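Local coordinates for periplasmic beta-glucosidase (Pseudomonas aeruginosa, PDB 6R5N), which probably hydrolyses terminal, non-reducing beta-D-glucosyl residues of beta-glucosides in the periplasm, releasing beta-D-glucose, at residues H76-A81 with W398-V403; G118-F123 with Y331-K336; M172-H177 with A216-V221; L251-H256 with M285-D290. All coordinates share one frame; numbering follows the deposited sequence.

Overall arrangement
All four interactions involve strands or strand ends of the parallel TIM barrel, and all touch the bound 1-deoxynojirimycin. Interactions 2, 3 and 4 are nested along the chain inside the loop closed by interaction 1, and 3 closes before 4 opens. Strands 75-78, 121-122 and 172-178, of interactions 1, 2 and 3, are neighbours in the sheet. Strands 218-221 and 251-253 join interaction 3 to interaction 4, whose centres are about 12 Å apart. Interactions 2 and 4 are the most distant pair, about 20 Å between centres. Interaction 1 brings a loop from the C-terminal family region to the barrel, so the C-terminal region probably helps to wall the sugar pocket.

Interaction 1 (H76-A81 with W398-V403); sequences HAYDVA and WSAAGV. With NOJ (1-deoxynojirimycin), chain D.
Trp398 meets Asp79 and Ala81. The six-membered end of its indole lies against the Asp79 side chain, with Trp398 CZ3 3.5 Å from Asp79 CG. Ring and carboxylate planes are 51° apart. Trp398 CG is anti to its own carbonyl carbon (chi1 -66°). This carries the indole to Asp79 while Trp398 CB stays 3.9 Å from Ala81 CB. The Trp398 O atom accepts a 2.6 Å hydrogen bond from a water oxygen, and that water accepts a weak bond from Ala81 N.

Ser399 starts a type II' beta turn that ends at Gly402. Gly402 N donates to Ser399 O at 2.9 Å. Ala400 N, inside the turn, donates to a second water, which in turn donates to Asp79 O. Two waters therefore bridge the two backbones. Ala400 CB packs on Tyr78 CE2 at 3.6 Å. The Tyr78 ring gets there because its CG is anti to the backbone N (chi1 -163°). Tyr78 OH lies 3.0 Å from Ala400 C. At Ala401 the backbone N sits at the edge of the same ring.

Asp79 faces the inhibitor with both oxygens. O4 of 1-deoxynojirimycin donates to Asp79 OD1 at 2.6 Å, and O6 of the inhibitor donates to Asp79 OD2 at 2.5 Å. Lys176 adds a salt bridge to OD1. Glu140 takes a weak bond from Trp398 NE1. A carboxylate at a barrel strand end, backed by an aromatic residue from the following domain, is consistent with the sugar-binding pocket of family 3 glycosidases, built where the two domains meet.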
loop_
_atom_site.group_PDB
_atom_site.type_symbol
_atom_site.label_atom_id
_atom_site.label_comp_id
_atom_site.label_asym_id
_atom_site.label_seq_id
_atom_site.Cartn_x
_atom_site.Cartn_y
_atom_site.Cartn_z
ATOM N N HIS A 76 -11.841 31.794 18.781
ATOM C CA HIS A 76 -10.431 31.378 18.964
ATOM C C HIS A 76 -10.352 29.853 18.996
ATOM O O HIS A 76 -11.106 29.227 19.770
ATOM C CB HIS A 76 -9.852 32.009 20.217
ATOM C CG HIS A 76 -9.601 33.466 20.045
ATOM N ND1 HIS A 76 -10.621 34.401 20.110
ATOM C CD2 HIS A 76 -8.461 34.147 19.826
ATOM C CE1 HIS A 76 -10.114 35.602 19.920
ATOM N NE2 HIS A 76 -8.785 35.469 19.748
ATOM N N ALA A 77 -9.470 29.282 18.189
ATOM C CA ALA A 77 -9.369 27.820 18.049
ATOM C C ALA A 77 -7.935 27.390 18.327
ATOM O O ALA A 77 -7.048 28.239 18.329
ATOM C CB ALA A 77 -9.841 27.417 16.676
ATOM N N TYR A 78 -7.760 26.109 18.591
ATOM C CA TYR A 78 -6.465 25.477 18.915
ATOM C C TYR A 78 -6.573 23.981 18.663
ATOM O O TYR A 78 -7.677 23.455 18.557
ATOM C CB TYR A 78 -6.133 25.745 20.382
ATOM C CG TYR A 78 -4.696 25.533 20.785
ATOM C CD1 TYR A 78 -3.640 25.826 19.929
ATOM C CD2 TYR A 78 -4.389 25.102 22.067
ATOM C CE1 TYR A 78 -2.318 25.687 20.336
ATOM C CE2 TYR A 78 -3.073 24.964 22.494
ATOM C CZ TYR A 78 -2.038 25.233 21.621
ATOM O OH TYR A 78 -0.750 25.068 22.051
ATOM N N ASP A 79 -5.426 23.332 18.573
ATOM C CA ASP A 79 -5.294 21.870 18.433
ATOM C C ASP A 79 -5.266 21.264 19.839
ATOM O O ASP A 79 -4.167 20.932 20.335
ATOM C CB ASP A 79 -4.058 21.560 17.594
ATOM C CG ASP A 79 -4.207 22.044 16.164
ATOM O OD1 ASP A 79 -4.963 21.383 15.431
ATOM O OD2 ASP A 79 -3.594 23.102 15.806
ATOM N N VAL A 80 -6.437 21.176 20.468
ATOM C CA VAL A 80 -6.599 20.474 21.764
ATOM C C VAL A 80 -6.935 19.031 21.404
ATOM O O VAL A 80 -8.120 18.722 21.218
ATOM C CB VAL A 80 -7.654 21.158 22.649
ATOM C CG1 VAL A 80 -7.711 20.500 24.002
ATOM C CG2 VAL A 80 -7.370 22.653 22.801
ATOM N N ALA A 81 -5.902 18.244 21.143
ATOM C CA ALA A 81 -6.019 16.907 20.525
ATOM C C ALA A 81 -6.258 15.896 21.638
ATOM O O ALA A 81 -7.174 15.076 21.484
ATOM C CB ALA A 81 -4.764 16.600 19.733
ATOM N N TRP A 398 1.306 16.946 19.330
ATOM C CA TRP A 398 0.072 17.741 19.493
ATOM C C TRP A 398 -0.247 17.862 20.988
ATOM O O TRP A 398 -1.393 17.541 21.384
ATOM C CB TRP A 398 -1.071 17.111 18.688
ATOM C CG TRP A 398 -0.820 17.165 17.215
ATOM C CD1 TRP A 398 -0.519 16.116 16.395
ATOM C CD2 TRP A 398 -0.854 18.333 16.383
ATOM N NE1 TRP A 398 -0.382 16.557 15.107
ATOM C CE2 TRP A 398 -0.575 17.907 15.066
ATOM C CE3 TRP A 398 -1.093 19.691 16.613
ATOM C CZ2 TRP A 398 -0.536 18.790 13.991
ATOM C CZ3 TRP A 398 -1.060 20.569 15.554
ATOM C CH2 TRP A 398 -0.779 20.122 14.261
ATOM N N SER A 399 0.742 18.294 21.777
ATOM C CA SER A 399 0.640 18.425 23.251
ATOM C C SER A 399 0.061 19.794 23.629
ATOM O O SER A 399 0.092 20.101 24.791
ATOM C CB SER A 399 1.961 18.179 23.921
ATOM O OG SER A 399 2.939 19.091 23.448
ATOM N N ALA A 400 -0.434 20.584 22.675
ATOM C CA ALA A 400 -1.178 21.834 22.951
ATOM C C ALA A 400 -0.391 22.714 23.924
ATOM O O ALA A 400 0.789 22.941 23.679
ATOM C CB ALA A 400 -2.572 21.490 23.455
ATOM N N ALA A 401 -1.009 23.205 24.997
ATOM C CA ALA A 401 -0.346 24.127 25.950
ATOM C C ALA A 401 0.351 23.344 27.072
ATOM O O ALA A 401 0.734 23.971 28.066
ATOM C CB ALA A 401 -1.348 25.122 26.481
ATOM N N GLY A 402 0.550 22.033 26.900
ATOM C CA GLY A 402 1.245 21.172 27.873
ATOM C C GLY A 402 2.662 21.681 28.134
ATOM O O GLY A 402 3.361 22.041 27.165
ATOM N N VAL A 403 3.072 21.716 29.398
ATOM C CA VAL A 403 4.412 22.220 29.812
ATOM C C VAL A 403 5.274 21.006 30.117
ATOM O O VAL A 403 4.979 20.253 31.034
ATOM C CB VAL A 403 4.284 23.174 31.007
ATOM C CG1 VAL A 403 5.631 23.717 31.437
ATOM C CG2 VAL A 403 3.325 24.315 30.695
HETATM C C1 NOJ D . -2.222 21.259 10.133
HETATM C C2 NOJ D . -2.927 19.958 10.506
HETATM O O2 NOJ D . -3.017 19.202 9.332
HETATM C C3 NOJ D . -4.216 20.082 11.336
HETATM O O3 NOJ D . -4.386 18.854 12.033
HETATM C C4 NOJ D . -4.207 21.351 12.242
HETATM O O4 NOJ D . -5.469 21.450 12.873
HETATM C C5 NOJ D . -3.889 22.645 11.458
HETATM N N5 NOJ D . -2.678 22.538 10.630
HETATM C C6 NOJ D . -3.679 23.893 12.349
HETATM O O6 NOJ D . -2.827 23.694 13.471
HETATM O O HOH W 1 -1.442 20.483 19.980
HETATM O O HOH W 2 -3.454 17.697 23.026
#

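Interaction 2 (G118-F123 with Y331-K336); sequences GLDMSF and YRRLGK. With NOJ (1-deoxynojirimycin), chain D.
Arg333 and Asp120 form a salt bridge just ahead of the TIM-barrel strand 121-122, where the loop after helix 307-323 packs against residues 118-120. Arg333 NH1 donates to Asp120 OD1 at 3.0 Å. The bond is bent, 136° at the hydrogen. It meets the anti side of the carboxylate, whose plane stands 86° from the guanidinium plane. The extended Arg333 chain runs past Leu119, and its CD lies 3.2 Å from Leu119 O. That carbonyl is buried and has no polar partner in the model.

Gly118 fits against the turn that carries Arg333. It ends helix 100-116 in a Schellman motif. Its CA makes a CA-H...O contact with Arg333 O at 3.3 Å and lies 3.7 Å from Leu334 CD2. A type I turn, closed by Leu334 N to Tyr331 O at 2.9 Å, shapes this loop.

Further out, the second Asp120 oxygen, OD2, accepts a hydrogen bond from His76 N on the neighbouring strand. Ser170 O holds Arg333 NE, and Leu324 O shares NH1. Beyond the strand, at the opposite end of segment 118-123, Phe123 CB lies 3.5 Å from O4 of 1-deoxynojirimycin.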
loop_
_atom_site.group_PDB
_atom_site.type_symbol
_atom_site.label_atom_id
_atom_site.label_comp_id
_atom_site.label_asym_id
_atom_site.label_seq_id
_atom_site.Cartn_x
_atom_site.Cartn_y
_atom_site.Cartn_z
ATOM N N GLY A 118 -10.033 30.716 27.488
ATOM C CA GLY A 118 -10.686 31.604 26.503
ATOM C C GLY A 118 -10.965 30.969 25.151
ATOM O O GLY A 118 -11.496 31.685 24.273
ATOM N N LEU A 119 -10.606 29.699 24.935
ATOM C CA LEU A 119 -10.748 29.066 23.598
ATOM C C LEU A 119 -12.210 28.642 23.389
ATOM O O LEU A 119 -12.831 28.153 24.362
ATOM C CB LEU A 119 -9.790 27.879 23.490
ATOM C CG LEU A 119 -8.321 28.258 23.352
ATOM C CD1 LEU A 119 -7.432 27.088 23.721
ATOM C CD2 LEU A 119 -8.020 28.749 21.938
ATOM N N ASP A 120 -12.726 28.812 22.168
ATOM C CA ASP A 120 -14.117 28.458 21.769
ATOM C C ASP A 120 -14.172 27.148 20.971
ATOM O O ASP A 120 -15.293 26.598 20.830
ATOM C CB ASP A 120 -14.722 29.539 20.886
ATOM C CG ASP A 120 -14.591 30.929 21.481
ATOM O OD1 ASP A 120 -15.177 31.168 22.570
ATOM O OD2 ASP A 120 -13.862 31.745 20.885
ATOM N N MET A 121 -13.039 26.691 20.420
ATOM C CA MET A 121 -13.042 25.598 19.408
ATOM C C MET A 121 -11.745 24.803 19.465
ATOM O O MET A 121 -10.664 25.400 19.669
ATOM C CB MET A 121 -13.215 26.157 18.000
ATOM C CG MET A 121 -13.119 25.100 16.892
ATOM S SD MET A 121 -13.240 25.850 15.230
ATOM C CE MET A 121 -14.947 26.389 15.248
ATOM N N SER A 122 -11.850 23.490 19.302
ATOM C CA SER A 122 -10.676 22.630 19.041
ATOM C C SER A 122 -10.802 22.055 17.638
ATOM O O SER A 122 -11.927 21.663 17.232
ATOM C CB SER A 122 -10.489 21.522 20.030
ATOM O OG SER A 122 -9.285 20.818 19.735
ATOM N N PHE A 123 -9.669 22.021 16.951
ATOM C CA PHE A 123 -9.430 21.217 15.732
ATOM C C PHE A 123 -9.261 19.759 16.159
ATOM O O PHE A 123 -8.157 19.192 16.085
ATOM C CB PHE A 123 -8.238 21.782 14.972
ATOM C CG PHE A 123 -8.399 23.223 14.557
ATOM C CD1 PHE A 123 -9.623 23.724 14.141
ATOM C CD2 PHE A 123 -7.310 24.064 14.557
ATOM C CE1 PHE A 123 -9.755 25.031 13.709
ATOM C CE2 PHE A 123 -7.444 25.378 14.130
ATOM C CZ PHE A 123 -8.663 25.864 13.710
ATOM N N TYR A 331 -17.269 37.812 25.873
ATOM C CA TYR A 331 -16.309 37.600 26.988
ATOM C C TYR A 331 -16.770 36.449 27.882
ATOM O O TYR A 331 -16.192 36.282 28.967
ATOM C CB TYR A 331 -16.102 38.905 27.752
ATOM C CG TYR A 331 -15.448 39.967 26.915
ATOM C CD1 TYR A 331 -14.077 39.972 26.728
ATOM C CD2 TYR A 331 -16.195 40.955 26.295
ATOM C CE1 TYR A 331 -13.465 40.919 25.935
ATOM C CE2 TYR A 331 -15.594 41.933 25.520
ATOM C CZ TYR A 331 -14.228 41.904 25.328
ATOM O OH TYR A 331 -13.602 42.848 24.573
ATOM N N ARG A 332 -17.729 35.647 27.422
ATOM C CA ARG A 332 -18.316 34.555 28.250
ATOM C C ARG A 332 -17.251 33.530 28.664
ATOM O O ARG A 332 -17.465 32.886 29.695
ATOM C CB ARG A 332 -19.458 33.873 27.498
ATOM C CG ARG A 332 -19.055 33.227 26.187
ATOM C CD ARG A 332 -20.279 32.928 25.337
ATOM N NE ARG A 332 -21.283 32.257 26.163
ATOM C CZ ARG A 332 -22.450 32.764 26.537
ATOM N NH1 ARG A 332 -22.858 33.945 26.097
ATOM N NH2 ARG A 332 -23.227 32.065 27.335
ATOM N N ARG A 333 -16.182 33.332 27.884
ATOM C CA ARG A 333 -15.080 32.379 28.232
ATOM C C ARG A 333 -13.854 33.126 28.794
ATOM O O ARG A 333 -12.814 32.491 28.932
ATOM C CB ARG A 333 -14.712 31.550 26.995
ATOM C CG ARG A 333 -15.786 30.528 26.639
ATOM C CD ARG A 333 -15.429 29.567 25.517
ATOM N NE ARG A 333 -16.577 28.701 25.305
ATOM C CZ ARG A 333 -17.636 29.009 24.571
ATOM N NH1 ARG A 333 -17.685 30.127 23.860
ATOM N NH2 ARG A 333 -18.650 28.172 24.543
ATOM N N LEU A 334 -13.964 34.424 29.076
ATOM C CA LEU A 334 -12.805 35.289 29.381
ATOM C C LEU A 334 -12.958 36.026 30.719
ATOM O O LEU A 334 -12.097 36.893 31.005
ATOM C CB LEU A 334 -12.657 36.282 28.230
ATOM C CG LEU A 334 -12.190 35.700 26.899
ATOM C CD1 LEU A 334 -12.351 36.737 25.791
ATOM C CD2 LEU A 334 -10.741 35.228 26.980
ATOM N N GLY A 335 -13.970 35.717 31.529
ATOM C CA GLY A 335 -14.180 36.412 32.818
ATOM C C GLY A 335 -14.249 37.920 32.616
ATOM O O GLY A 335 -14.802 38.330 31.577
ATOM N N LYS A 336 -13.632 38.703 33.519
ATOM C CA LYS A 336 -13.570 40.193 33.498
ATOM C C LYS A 336 -12.137 40.640 33.799
ATOM O O LYS A 336 -11.391 39.889 34.403
ATOM C CB LYS A 336 -14.513 40.781 34.553
ATOM C CG LYS A 336 -15.963 40.312 34.494
ATOM C CD LYS A 336 -16.829 41.104 33.527
ATOM C CE LYS A 336 -18.189 41.467 34.096
ATOM N NZ LYS A 336 -19.093 40.296 34.161
HETATM C C1 NOJ D . -2.222 21.259 10.133
HETATM C C2 NOJ D . -2.927 19.958 10.506
HETATM O O2 NOJ D . -3.017 19.202 9.332
HETATM C C3 NOJ D . -4.216 20.082 11.336
HETATM O O3 NOJ D . -4.386 18.854 12.033
HETATM C C4 NOJ D . -4.207 21.351 12.242
HETATM O O4 NOJ D . -5.469 21.450 12.873
HETATM C C5 NOJ D . -3.889 22.645 11.458
HETATM N N5 NOJ D . -2.678 22.538 10.630
HETATM C C6 NOJ D . -3.679 23.893 12.349
HETATM O O6 NOJ D . -2.827 23.694 13.471
#

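Interaction 3 (M172-H177 with A216-V221); sequences MAAVKH and AGAVMV. With NOJ (1-deoxynojirimycin), chain D.
This is a parallel pairing of two neighbouring TIM-barrel strands, 172-178 and 218-221, joined by a beta-alpha-beta crossover through helices 197-204 and 206-213. Ala218 N donates to Ala173 O at 3.2 Å, and Val175 N to Ala218 O at 3.1 Å. Met220 N donates to Val175 O at 2.8 Å, the straightest of the set at 168°. Gly217 N adds a weak bond to Ala173 O.

Ala174 and Ala218 share one face of the sheet, with their CB atoms 3.7 Å apart. Val175 and Val219 lie side by side on the other. Val175 CG1 sits between its backbone N and carbonyl carbon (chi1 61°) and rests 3.9 Å from Val219 CG2. At the strand start, the bent Met172 chain lays SD 3.7 Å from Gly217 CA.

The far end reaches the inhibitor. A cis peptide joins Lys176 to His177, and Lys176 CG covers one face of the imidazole. Lys176 NZ donates to O3 and O4 of 1-deoxynojirimycin and also to Phe123 O. His177 ND1 is held by Asp128. His177 NE2 is 2.8 Å from O3 of the inhibitor in a nearly straight hydrogen bond of 169°.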
loop_
_atom_site.group_PDB
_atom_site.type_symbol
_atom_site.label_atom_id
_atom_site.label_comp_id
_atom_site.label_asym_id
_atom_site.label_seq_id
_atom_site.Cartn_x
_atom_site.Cartn_y
_atom_site.Cartn_z
ATOM N N MET A 172 -16.552 24.154 20.717
ATOM C CA MET A 172 -17.023 23.539 19.452
ATOM C C MET A 172 -15.962 22.545 18.967
ATOM O O MET A 172 -14.758 22.856 19.028
ATOM C CB MET A 172 -17.251 24.611 18.383
ATOM C CG MET A 172 -17.862 24.025 17.138
ATOM S SD MET A 172 -18.314 25.287 15.960
ATOM C CE MET A 172 -19.779 25.942 16.774
ATOM N N ALA A 173 -16.409 21.382 18.526
ATOM C CA ALA A 173 -15.596 20.346 17.870
ATOM C C ALA A 173 -15.533 20.659 16.372
ATOM O O ALA A 173 -16.625 20.820 15.763
ATOM C CB ALA A 173 -16.191 18.990 18.127
ATOM N N ALA A 174 -14.320 20.785 15.819
ATOM C CA ALA A 174 -14.050 20.787 14.355
ATOM C C ALA A 174 -13.438 19.423 14.016
ATOM O O ALA A 174 -12.201 19.242 14.173
ATOM C CB ALA A 174 -13.148 21.927 13.969
ATOM N N VAL A 175 -14.288 18.463 13.645
ATOM C CA VAL A 175 -13.827 17.082 13.353
ATOM C C VAL A 175 -12.916 17.135 12.110
ATOM O O VAL A 175 -13.202 17.916 11.178
ATOM C CB VAL A 175 -15.017 16.124 13.211
ATOM C CG1 VAL A 175 -15.930 16.525 12.059
ATOM C CG2 VAL A 175 -14.539 14.678 13.061
ATOM N N LYS A 176 -11.830 16.362 12.111
ATOM C CA LYS A 176 -10.826 16.383 11.028
ATOM C C LYS A 176 -10.393 14.938 10.804
ATOM O O LYS A 176 -10.646 14.094 11.658
ATOM C CB LYS A 176 -9.690 17.344 11.409
ATOM C CG LYS A 176 -8.812 16.901 12.570
ATOM C CD LYS A 176 -7.871 17.986 13.030
ATOM C CE LYS A 176 -6.774 17.521 13.967
ATOM N NZ LYS A 176 -5.986 18.695 14.442
ATOM N N HIS A 177 -9.755 14.637 9.664
ATOM C CA HIS A 177 -9.570 15.521 8.533
ATOM C C HIS A 177 -10.421 14.991 7.389
ATOM O O HIS A 177 -10.146 13.864 6.926
ATOM C CB HIS A 177 -8.115 15.563 8.108
ATOM C CG HIS A 177 -7.151 15.930 9.173
ATOM N ND1 HIS A 177 -6.680 14.997 10.059
ATOM C CD2 HIS A 177 -6.568 17.117 9.468
ATOM C CE1 HIS A 177 -5.791 15.593 10.849
ATOM N NE2 HIS A 177 -5.727 16.908 10.526
ATOM N N ALA A 216 -21.416 17.930 15.808
ATOM C CA ALA A 216 -20.168 18.688 15.580
ATOM C C ALA A 216 -20.509 20.003 14.862
ATOM O O ALA A 216 -21.224 19.952 13.879
ATOM C CB ALA A 216 -19.185 17.830 14.818
ATOM N N GLY A 217 -20.012 21.148 15.345
ATOM C CA GLY A 217 -20.346 22.458 14.757
ATOM C C GLY A 217 -19.505 22.773 13.536
ATOM O O GLY A 217 -19.909 23.646 12.734
ATOM N N ALA A 218 -18.357 22.095 13.387
ATOM C CA ALA A 218 -17.380 22.380 12.319
ATOM C C ALA A 218 -16.757 21.086 11.794
ATOM O O ALA A 218 -16.702 20.056 12.502
ATOM C CB ALA A 218 -16.343 23.386 12.808
ATOM N N VAL A 219 -16.326 21.154 10.545
ATOM C CA VAL A 219 -15.575 20.091 9.832
ATOM C C VAL A 219 -14.334 20.732 9.229
ATOM O O VAL A 219 -14.477 21.718 8.492
ATOM C CB VAL A 219 -16.432 19.424 8.738
ATOM C CG1 VAL A 219 -15.586 18.468 7.910
ATOM C CG2 VAL A 219 -17.646 18.722 9.316
ATOM N N MET A 220 -13.164 20.174 9.520
ATOM C CA MET A 220 -11.912 20.594 8.863
ATOM C C MET A 220 -11.657 19.701 7.652
ATOM O O MET A 220 -11.605 18.454 7.818
ATOM C CB MET A 220 -10.699 20.534 9.784
ATOM C CG MET A 220 -9.458 21.045 9.059
ATOM S SD MET A 220 -7.985 21.084 10.101
ATOM C CE MET A 220 -8.372 22.505 11.117
ATOM N N VAL A 221 -11.451 20.343 6.503
ATOM C CA VAL A 221 -11.284 19.657 5.191
ATOM C C VAL A 221 -9.809 19.295 5.017
ATOM O O VAL A 221 -8.959 20.085 5.423
ATOM C CB VAL A 221 -11.811 20.511 4.033
ATOM C CG1 VAL A 221 -11.618 19.762 2.723
ATOM C CG2 VAL A 221 -13.283 20.848 4.243
HETATM C C1 NOJ D . -2.222 21.259 10.133
HETATM C C2 NOJ D . -2.927 19.958 10.506
HETATM O O2 NOJ D . -3.017 19.202 9.332
HETATM C C3 NOJ D . -4.216 20.082 11.336
HETATM O O3 NOJ D . -4.386 18.854 12.033
HETATM C C4 NOJ D . -4.207 21.351 12.242
HETATM O O4 NOJ D . -5.469 21.450 12.873
HETATM C C5 NOJ D . -3.889 22.645 11.458
HETATM N N5 NOJ D . -2.678 22.538 10.630
HETATM C C6 NOJ D . -3.679 23.893 12.349
HETATM O O6 NOJ D . -2.827 23.694 13.471
#

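Interaction 4 (L251-H256 with M285-D290); sequences LTISDH and MNMNDD. With NOJ (1-deoxynojirimycin), chain D.
Met287 lies along segment 251-256, between Ser254 and His256. Its CB is 3.5 Å from Ser254 OG. Its CG comes next, 4.0 Å from His256 CA. The SD atom lies 3.5 Å from His256 N and takes an oblique position beside the His256 ring. The chain then bends (chi3 -74°) and brings CE back to Ser254 O at 3.6 Å. The same CE is 4.3 Å from Ile253 CG2. Phe50 and Met220 also pack on this side chain.

Ser254 ties the backbones together. Met287 N donates to Ser254 OG at 2.9 Å, almost straight at 167°. The hydroxyl itself donates to Asp255 O. A water lies between Ser254 OG, Met287 O and Asp289 OD2, and can donate to only two of them at a time; it also accepts a weak bond from Asn286 ND2.

Strand 251-253 and strand 286-287 are the last two strands of the TIM barrel, and their contact closes it. A single bridge pairs Ile253 with Met285. Ser254 N donates to Met285 O at 2.9 Å, and Met285 N donates to Thr252 O. Inside, Met285 CB lies alongside Ile253 CG1, and its SD touches Leu251 CD2.

Asp255 turns away from this seam to the inhibitor. O2 of 1-deoxynojirimycin donates to Asp255 OD2 at 2.7 Å. Asp255 OD1 accepts from His256 N. His256 O is hydrogen-bonded to Arg585 of the second subunit.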
loop_
_atom_site.group_PDB
_atom_site.type_symbol
_atom_site.label_atom_id
_atom_site.label_comp_id
_atom_site.label_asym_id
_atom_site.label_seq_id
_atom_site.Cartn_x
_atom_site.Cartn_y
_atom_site.Cartn_z
ATOM N N LEU A 251 -20.078 24.542 9.939
ATOM C CA LEU A 251 -19.028 25.361 9.300
ATOM C C LEU A 251 -17.957 24.426 8.732
ATOM O O LEU A 251 -17.531 23.545 9.457
ATOM C CB LEU A 251 -18.479 26.307 10.373
ATOM C CG LEU A 251 -17.267 27.122 9.963
ATOM C CD1 LEU A 251 -17.641 28.154 8.929
ATOM C CD2 LEU A 251 -16.623 27.792 11.180
ATOM N N THR A 252 -17.550 24.614 7.474
ATOM C CA THR A 252 -16.371 23.926 6.892
ATOM C C THR A 252 -15.159 24.850 6.965
ATOM O O THR A 252 -15.271 26.026 6.616
ATOM C CB THR A 252 -16.634 23.456 5.463
ATOM O OG1 THR A 252 -17.102 24.605 4.753
ATOM C CG2 THR A 252 -17.627 22.319 5.423
ATOM N N ILE A 253 -14.036 24.309 7.413
ATOM C CA ILE A 253 -12.762 25.065 7.580
ATOM C C ILE A 253 -11.696 24.355 6.751
ATOM O O ILE A 253 -11.560 23.144 6.892
ATOM C CB ILE A 253 -12.383 25.134 9.069
ATOM C CG1 ILE A 253 -13.499 25.761 9.906
ATOM C CG2 ILE A 253 -11.079 25.874 9.274
ATOM C CD1 ILE A 253 -13.254 25.668 11.401
ATOM N N SER A 254 -10.966 25.093 5.936
ATOM C CA SER A 254 -9.801 24.560 5.181
ATOM C C SER A 254 -8.657 24.230 6.153
ATOM O O SER A 254 -8.574 24.872 7.224
ATOM C CB SER A 254 -9.326 25.551 4.176
ATOM O OG SER A 254 -8.318 26.361 4.767
ATOM N N ASP A 255 -7.784 23.287 5.782
ATOM C CA ASP A 255 -6.532 23.024 6.537
ATOM C C ASP A 255 -5.548 24.126 6.116
ATOM O O ASP A 255 -5.906 24.982 5.257
ATOM C CB ASP A 255 -6.067 21.573 6.363
ATOM C CG ASP A 255 -5.152 21.040 7.470
ATOM O OD1 ASP A 255 -4.537 21.868 8.187
ATOM O OD2 ASP A 255 -5.035 19.793 7.595
ATOM N N HIS A 256 -4.342 24.114 6.667
ATOM C CA HIS A 256 -3.388 25.248 6.582
ATOM C C HIS A 256 -2.863 25.379 5.147
ATOM O O HIS A 256 -2.166 24.461 4.679
ATOM C CB HIS A 256 -2.283 25.037 7.636
ATOM C CG HIS A 256 -1.353 26.197 7.759
ATOM N ND1 HIS A 256 -0.479 26.567 6.734
ATOM C CD2 HIS A 256 -1.114 27.039 8.782
ATOM C CE1 HIS A 256 0.225 27.615 7.119
ATOM N NE2 HIS A 256 -0.146 27.917 8.368
ATOM N N MET A 285 -14.373 28.655 5.327
ATOM C CA MET A 285 -13.350 29.446 6.047
ATOM C C MET A 285 -11.961 29.019 5.569
ATOM O O MET A 285 -11.714 27.801 5.412
ATOM C CB MET A 285 -13.579 29.217 7.541
ATOM C CG MET A 285 -12.640 29.910 8.456
ATOM S SD MET A 285 -13.441 30.169 10.083
ATOM C CE MET A 285 -13.511 31.953 10.074
ATOM N N ASN A 286 -11.123 30.017 5.297
ATOM C CA ASN A 286 -9.809 29.936 4.618
ATOM C C ASN A 286 -8.693 30.096 5.664
ATOM O O ASN A 286 -8.558 31.219 6.225
ATOM C CB ASN A 286 -9.808 31.014 3.529
ATOM C CG ASN A 286 -8.501 31.269 2.815
ATOM O OD1 ASN A 286 -8.258 32.414 2.410
ATOM N ND2 ASN A 286 -7.692 30.232 2.615
ATOM N N MET A 287 -7.928 29.026 5.919
ATOM C CA MET A 287 -6.841 29.035 6.939
ATOM C C MET A 287 -5.494 29.534 6.368
ATOM O O MET A 287 -4.927 28.908 5.451
ATOM C CB MET A 287 -6.670 27.647 7.558
ATOM C CG MET A 287 -5.718 27.662 8.743
ATOM S SD MET A 287 -5.367 26.053 9.425
ATOM C CE MET A 287 -6.889 25.687 10.281
ATOM N N ASN A 288 -5.055 30.679 6.903
ATOM C CA ASN A 288 -3.721 31.332 6.861
ATOM C C ASN A 288 -3.369 31.926 5.478
ATOM O O ASN A 288 -2.787 33.017 5.508
ATOM C CB ASN A 288 -2.664 30.476 7.569
ATOM C CG ASN A 288 -1.926 31.274 8.633
ATOM O OD1 ASN A 288 -2.525 31.910 9.503
ATOM N ND2 ASN A 288 -0.611 31.307 8.524
ATOM N N ASP A 289 -3.683 31.305 4.331
ATOM C CA ASP A 289 -3.094 31.763 3.034
ATOM C C ASP A 289 -3.753 33.060 2.507
ATOM O O ASP A 289 -3.170 33.672 1.612
ATOM C CB ASP A 289 -3.041 30.622 2.009
ATOM C CG ASP A 289 -4.389 30.109 1.552
ATOM O OD1 ASP A 289 -5.299 30.967 1.363
ATOM O OD2 ASP A 289 -4.521 28.862 1.386
ATOM N N ASP A 290 -4.909 33.478 3.013
ATOM C CA ASP A 290 -5.523 34.810 2.720
ATOM C C ASP A 290 -6.011 34.912 1.261
ATOM O O ASP A 290 -6.358 36.030 0.823
ATOM C CB ASP A 290 -4.564 35.954 3.079
ATOM C CG ASP A 290 -4.478 36.206 4.576
ATOM O OD1 ASP A 290 -5.306 35.630 5.313
ATOM O OD2 ASP A 290 -3.607 36.991 4.995
HETATM C C1 NOJ D . -2.222 21.259 10.133
HETATM C C2 NOJ D . -2.927 19.958 10.506
HETATM O O2 NOJ D . -3.017 19.202 9.332
HETATM C C3 NOJ D . -4.216 20.082 11.336
HETATM O O3 NOJ D . -4.386 18.854 12.033
HETATM C C4 NOJ D . -4.207 21.351 12.242
HETATM O O4 NOJ D . -5.469 21.450 12.873
HETATM C C5 NOJ D . -3.889 22.645 11.458
HETATM N N5 NOJ D . -2.678 22.538 10.630
HETATM C C6 NOJ D . -3.679 23.893 12.349
HETATM O O6 NOJ D . -2.827 23.694 13.471
HETATM O O HOH W 3 -6.361 27.796 2.847
#